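Local coordinates for protein thiol-disulfide oxidoreductase (Bacteroides thetaiotaomicron, PDB 3FW2) that probably works as a thiol-disulfide oxidoreductase of the TlpA-like family, this chain being its C-terminal thioredoxin-like domain, at residues 5-18 with 98-112. Residues are numbered along the deposited sequence; the frame is centred on the assembly and turned at random.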
loop_
_atom_site.group_PDB
_atom_site.type_symbol
_atom_site.label_atom_id
_atom_site.label_comp_id
_atom_site.label_asym_id
_atom_site.label_seq_id
_atom_site.Cartn_x
_atom_site.Cartn_y
_atom_site.Cartn_z
ATOM N N SER A 5 10.245 -15.186 0.496
ATOM C CA SER A 5 9.116 -15.431 -0.409
ATOM C C SER A 5 9.542 -15.469 -1.883
ATOM O O SER A 5 8.747 -15.168 -2.756
ATOM C CB SER A 5 8.022 -14.399 -0.213
ATOM O OG SER A 5 8.586 -13.122 -0.340
ATOM N N GLU A 6 10.772 -15.894 -2.158
ATOM C CA GLU A 6 11.179 -16.133 -3.541
ATOM C C GLU A 6 10.675 -17.484 -4.063
ATOM O O GLU A 6 10.437 -18.437 -3.301
ATOM C CB GLU A 6 12.705 -15.999 -3.705
ATOM C CG GLU A 6 13.531 -17.100 -3.072
ATOM C CD GLU A 6 14.999 -16.985 -3.412
ATOM O OE1 GLU A 6 15.631 -15.972 -3.010
ATOM O OE2 GLU A 6 15.517 -17.914 -4.074
ATOM N N ILE A 7 10.508 -17.558 -5.387
ATOM C CA ILE A 7 10.027 -18.778 -6.045
ATOM C C ILE A 7 10.853 -19.995 -5.601
ATOM O O ILE A 7 12.064 -19.915 -5.486
ATOM C CB ILE A 7 9.983 -18.614 -7.602
ATOM C CG1 ILE A 7 8.811 -17.675 -7.985
ATOM C CG2 ILE A 7 9.827 -19.980 -8.252
ATOM C CD1 ILE A 7 8.994 -16.994 -9.373
ATOM N N GLY A 8 10.192 -21.106 -5.290
ATOM C CA GLY A 8 10.870 -22.327 -4.868
ATOM C C GLY A 8 11.076 -22.471 -3.358
ATOM O O GLY A 8 11.388 -23.565 -2.879
ATOM N N LYS A 9 10.890 -21.385 -2.608
ATOM C CA LYS A 9 10.979 -21.416 -1.144
ATOM C C LYS A 9 9.663 -21.900 -0.614
ATOM O O LYS A 9 8.661 -21.848 -1.324
ATOM C CB LYS A 9 11.247 -20.018 -0.594
ATOM C CG LYS A 9 12.598 -19.437 -0.958
ATOM C CD LYS A 9 13.688 -20.004 -0.089
ATOM C CE LYS A 9 15.072 -19.532 -0.549
ATOM N NZ LYS A 9 15.217 -18.045 -0.509
ATOM N N TYR A 10 9.639 -22.370 0.631
ATOM C CA TYR A 10 8.379 -22.669 1.287
ATOM C C TYR A 10 7.735 -21.366 1.749
ATOM O O TYR A 10 8.427 -20.498 2.277
ATOM C CB TYR A 10 8.619 -23.575 2.485
ATOM C CG TYR A 10 8.897 -25.006 2.124
ATOM C CD1 TYR A 10 7.904 -25.789 1.517
ATOM C CD2 TYR A 10 10.121 -25.602 2.425
ATOM C CE1 TYR A 10 8.118 -27.126 1.220
ATOM C CE2 TYR A 10 10.354 -26.945 2.124
ATOM C CZ TYR A 10 9.347 -27.701 1.519
ATOM O OH TYR A 10 9.549 -29.040 1.204
ATOM N N ALA A 11 6.417 -21.256 1.549
ATOM C CA ALA A 11 5.635 -20.065 1.924
ATOM C C ALA A 11 5.848 -19.700 3.417
ATOM O O ALA A 11 5.704 -20.559 4.256
ATOM C CB ALA A 11 4.129 -20.351 1.688
ATOM N N PRO A 12 6.120 -18.416 3.737
ATOM C CA PRO A 12 6.054 -18.009 5.152
ATOM C C PRO A 12 4.710 -18.304 5.819
ATOM O O PRO A 12 3.633 -18.252 5.170
ATOM C CB PRO A 12 6.287 -16.485 5.104
ATOM C CG PRO A 12 7.131 -16.264 3.821
ATOM C CD PRO A 12 6.548 -17.309 2.855
ATOM N N PHE A 13 4.756 -18.624 7.104
ATOM C CA PHE A 13 3.515 -18.923 7.800
ATOM C C PHE A 13 2.611 -17.717 7.861
ATOM O O PHE A 13 3.090 -16.569 7.972
ATOM C CB PHE A 13 3.827 -19.360 9.205
ATOM C CG PHE A 13 2.629 -19.701 10.003
ATOM C CD1 PHE A 13 1.904 -20.844 9.735
ATOM C CD2 PHE A 13 2.274 -18.915 11.067
ATOM C CE1 PHE A 13 0.780 -21.173 10.536
ATOM C CE2 PHE A 13 1.173 -19.246 11.855
ATOM C CZ PHE A 13 0.437 -20.339 11.583
ATOM N N PHE A 14 1.317 -17.967 7.733
ATOM C CA PHE A 14 0.349 -16.993 8.135
ATOM C C PHE A 14 -0.841 -17.665 8.782
ATOM O O PHE A 14 -1.104 -18.828 8.528
ATOM C CB PHE A 14 -0.124 -16.138 6.943
ATOM C CG PHE A 14 -0.817 -16.928 5.910
ATOM C CD1 PHE A 14 -0.126 -17.393 4.824
ATOM C CD2 PHE A 14 -2.215 -17.186 6.010
ATOM C CE1 PHE A 14 -0.764 -18.175 3.840
ATOM C CE2 PHE A 14 -2.842 -17.956 5.057
ATOM C CZ PHE A 14 -2.124 -18.440 3.963
ATOM N N SER A 15 -1.533 -16.894 9.610
ATOM C CA SER A 15 -2.746 -17.296 10.255
ATOM C C SER A 15 -3.547 -16.047 10.484
ATOM O O SER A 15 -3.183 -15.217 11.308
ATOM C CB SER A 15 -2.452 -17.986 11.595
ATOM O OG SER A 15 -3.634 -18.277 12.333
ATOM N N LEU A 16 -4.647 -15.931 9.759
ATOM C CA LEU A 16 -5.378 -14.695 9.604
ATOM C C LEU A 16 -6.870 -14.907 9.719
ATOM O O LEU A 16 -7.396 -15.895 9.157
ATOM C CB LEU A 16 -5.034 -14.110 8.209
ATOM C CG LEU A 16 -3.589 -13.649 8.023
ATOM C CD1 LEU A 16 -3.219 -13.400 6.538
ATOM C CD2 LEU A 16 -3.255 -12.427 8.877
ATOM N N PRO A 17 -7.576 -13.980 10.375
ATOM C CA PRO A 17 -9.019 -14.189 10.610
ATOM C C PRO A 17 -9.919 -13.839 9.428
ATOM O O PRO A 17 -9.675 -12.819 8.759
ATOM C CB PRO A 17 -9.310 -13.248 11.780
ATOM C CG PRO A 17 -8.319 -12.136 11.637
ATOM C CD PRO A 17 -7.087 -12.769 11.071
ATOM N N ASN A 18 -10.889 -14.691 9.155
ATOM C CA ASN A 18 -11.935 -14.446 8.177
ATOM C C ASN A 18 -13.026 -13.528 8.744
ATOM O O ASN A 18 -12.844 -12.982 9.845
ATOM C CB ASN A 18 -12.459 -15.744 7.583
ATOM C CG ASN A 18 -13.257 -16.576 8.568
ATOM O OD1 ASN A 18 -13.611 -16.105 9.649
ATOM N ND2 ASN A 18 -13.583 -17.812 8.153
ATOM N N VAL A 98 -9.690 -12.975 4.228
ATOM C CA VAL A 98 -9.127 -12.711 5.567
ATOM C C VAL A 98 -8.489 -11.331 5.651
ATOM O O VAL A 98 -8.119 -10.729 4.613
ATOM C CB VAL A 98 -8.090 -13.796 5.953
ATOM C CG1 VAL A 98 -8.720 -15.248 6.009
ATOM C CG2 VAL A 98 -6.865 -13.739 5.044
ATOM N N CYS A 99 -8.392 -10.816 6.902
ATOM C CA CYS A 99 -7.830 -9.517 7.174
ATOM C C CYS A 99 -7.617 -9.375 8.680
ATOM O O CYS A 99 -8.526 -9.648 9.431
ATOM C CB CYS A 99 -8.793 -8.419 6.680
ATOM S SG CYS A 99 -8.101 -6.757 6.852
ATOM N N ASP A 100 -6.441 -8.940 9.102
ATOM C CA ASP A 100 -6.166 -8.749 10.536
ATOM C C ASP A 100 -6.131 -7.268 10.891
ATOM O O ASP A 100 -5.859 -6.888 12.026
ATOM C CB ASP A 100 -4.914 -9.487 10.981
ATOM C CG ASP A 100 -3.638 -8.879 10.493
ATOM O OD1 ASP A 100 -3.643 -7.850 9.778
ATOM O OD2 ASP A 100 -2.566 -9.472 10.838
ATOM N N PHE A 101 -6.483 -6.411 9.935
ATOM C CA PHE A 101 -6.536 -4.956 10.118
ATOM C C PHE A 101 -5.266 -4.267 10.488
ATOM O O PHE A 101 -5.285 -3.079 10.848
ATOM C CB PHE A 101 -7.729 -4.577 11.061
ATOM C CG PHE A 101 -8.910 -5.391 10.759
ATOM C CD1 PHE A 101 -9.579 -5.203 9.551
ATOM C CD2 PHE A 101 -9.283 -6.442 11.575
ATOM C CE1 PHE A 101 -10.598 -6.013 9.202
ATOM C CE2 PHE A 101 -10.344 -7.254 11.225
ATOM C CZ PHE A 101 -10.984 -7.043 10.045
ATOM N N GLY A 102 -4.143 -4.917 10.283
ATOM C CA GLY A 102 -2.843 -4.243 10.499
ATOM C C GLY A 102 -2.456 -3.319 9.341
ATOM O O GLY A 102 -1.526 -2.532 9.455
ATOM N N GLY A 103 -3.130 -3.464 8.200
ATOM C CA GLY A 103 -2.784 -2.645 7.040
ATOM C C GLY A 103 -1.444 -2.925 6.441
ATOM O O GLY A 103 -0.978 -4.078 6.393
ATOM N N LEU A 104 -0.733 -1.876 5.977
ATOM C CA LEU A 104 0.637 -2.071 5.546
ATOM C C LEU A 104 1.561 -2.537 6.652
ATOM O O LEU A 104 2.636 -2.990 6.392
ATOM C CB LEU A 104 1.213 -0.787 4.928
ATOM C CG LEU A 104 0.376 -0.389 3.738
ATOM C CD1 LEU A 104 0.774 1.076 3.193
ATOM C CD2 LEU A 104 0.288 -1.419 2.614
ATOM N N ASN A 105 1.146 -2.399 7.912
ATOM C CA ASN A 105 1.911 -2.948 9.054
ATOM C C ASN A 105 1.493 -4.415 9.382
ATOM O O ASN A 105 1.963 -4.986 10.369
ATOM C CB ASN A 105 1.711 -2.020 10.282
ATOM C CG ASN A 105 2.195 -0.560 10.047
ATOM O OD1 ASN A 105 3.221 -0.323 9.376
ATOM N ND2 ASN A 105 1.426 0.432 10.592
ATOM N N SER A 106 0.548 -4.996 8.657
ATOM C CA SER A 106 0.140 -6.413 8.803
ATOM C C SER A 106 1.374 -7.308 8.609
ATOM O O SER A 106 2.120 -7.171 7.611
ATOM C CB SER A 106 -0.952 -6.805 7.768
ATOM O OG SER A 106 -1.655 -8.039 8.062
ATOM N N GLU A 107 1.625 -8.237 9.550
ATOM C CA GLU A 107 2.839 -9.060 9.437
ATOM C C GLU A 107 2.910 -9.779 8.085
ATOM O O GLU A 107 3.976 -9.926 7.507
ATOM C CB GLU A 107 2.884 -10.127 10.559
ATOM C CG GLU A 107 3.164 -9.573 11.934
ATOM C CD GLU A 107 4.529 -8.947 12.064
ATOM O OE1 GLU A 107 5.559 -9.621 11.851
ATOM O OE2 GLU A 107 4.577 -7.775 12.459
ATOM N N VAL A 108 1.793 -10.248 7.594
ATOM C CA VAL A 108 1.762 -11.015 6.348
ATOM C C VAL A 108 2.307 -10.195 5.169
ATOM O O VAL A 108 2.997 -10.739 4.272
ATOM C CB VAL A 108 0.356 -11.626 6.041
ATOM C CG1 VAL A 108 -0.701 -10.517 5.765
ATOM C CG2 VAL A 108 0.443 -12.687 4.942
ATOM N N ALA A 109 2.063 -8.893 5.209
ATOM C CA ALA A 109 2.555 -8.004 4.147
ATOM C C ALA A 109 4.057 -7.913 4.124
ATOM O O ALA A 109 4.662 -7.844 3.068
ATOM C CB ALA A 109 1.933 -6.578 4.277
ATOM N N LYS A 110 4.655 -7.884 5.302
ATOM C CA LYS A 110 6.085 -7.899 5.420
ATOM C C LYS A 110 6.611 -9.267 5.063
ATOM O O LYS A 110 7.626 -9.384 4.343
ATOM C CB LYS A 110 6.471 -7.517 6.845
ATOM C CG LYS A 110 5.870 -6.182 7.277
ATOM C CD LYS A 110 6.363 -5.720 8.663
ATOM C CE LYS A 110 5.398 -6.101 9.752
ATOM N NZ LYS A 110 5.915 -5.793 11.133
ATOM N N GLN A 111 5.986 -10.304 5.577
ATOM C CA GLN A 111 6.504 -11.683 5.315
ATOM C C GLN A 111 6.505 -12.043 3.827
ATOM O O GLN A 111 7.416 -12.748 3.345
ATOM C CB GLN A 111 5.709 -12.728 6.098
ATOM C CG GLN A 111 5.789 -12.646 7.625
ATOM C CD GLN A 111 7.204 -12.852 8.123
ATOM O OE1 GLN A 111 7.585 -13.963 8.386
ATOM N NE2 GLN A 111 7.996 -11.782 8.212
ATOM N N TYR A 112 5.484 -11.554 3.104
ATOM C CA TYR A 112 5.346 -11.822 1.674
ATOM C C TYR A 112 5.971 -10.698 0.814
ATOM O O TYR A 112 5.770 -10.724 -0.378
ATOM C CB TYR A 112 3.870 -12.053 1.295
ATOM C CG TYR A 112 3.523 -13.462 1.656
ATOM C CD1 TYR A 112 3.331 -13.803 2.991
ATOM C CD2 TYR A 112 3.516 -14.481 0.688
ATOM C CE1 TYR A 112 3.043 -15.123 3.348
ATOM C CE2 TYR A 112 3.225 -15.804 1.032
ATOM C CZ TYR A 112 2.991 -16.119 2.378
ATOM O OH TYR A 112 2.773 -17.460 2.690
HETATM O O HOH W 1 9.458 -12.234 1.756
HETATM O O HOH W 2 5.650 -15.917 8.719
HETATM O O HOH W 3 -11.251 -10.451 10.294
#
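Y112 reaches the backbone of P12 with its hydroxyl. OH donates to P12 O at 2.7 Å, in the carbonyl plane and on a lone pair, with a C=O...O angle of 138°. CG of Y112 stands anti to the carbonyl carbon (chi1 -80°), which carries the hydroxyl across to P12 O. The proline ring lies over one face of the phenol, its CD 4.2 Å from the centroid of the Y112 ring in a CH-pi contact. A11 CB also comes close to the hydroxyl, 3.3 Å from Y112 OH. The same oxygen meets the F14 ring in its plane, at the CD1 edge. A phenylalanine in place of Y112 would probably keep much of this packing but leave P12 O without its hydroxyl donor. F14, L16, V98 and V108 form the closely packed, buried part. L16 sets CB against V98 CG2 (3.7 Å) and CD1 against V108 CG1, while V108 CG2 turns to F14 CB. Strand 70-76 packs against this group: L73 touches F14 and V98, and I75 touches L16 and V98. Residues 5-18 thus cross from V98, at the end of edge strand 96-98 of the thioredoxin-fold sheet, to the short helix 107-111 and Y112 just after it. C99 N donates almost straight to P17 O (3.0 Å, 162° at the hydrogen). D100 puts CB beside P17 CD; OD1 takes S106 OG and G102 N from opposite faces of its carboxylate, the latter bond closing an Asx turn. The side toward exposed Q111 is looser and wetter. Its CB rests on P12 CB at 3.9 Å, and a water donates to both Q111 OE1 and F13 O, bridging them.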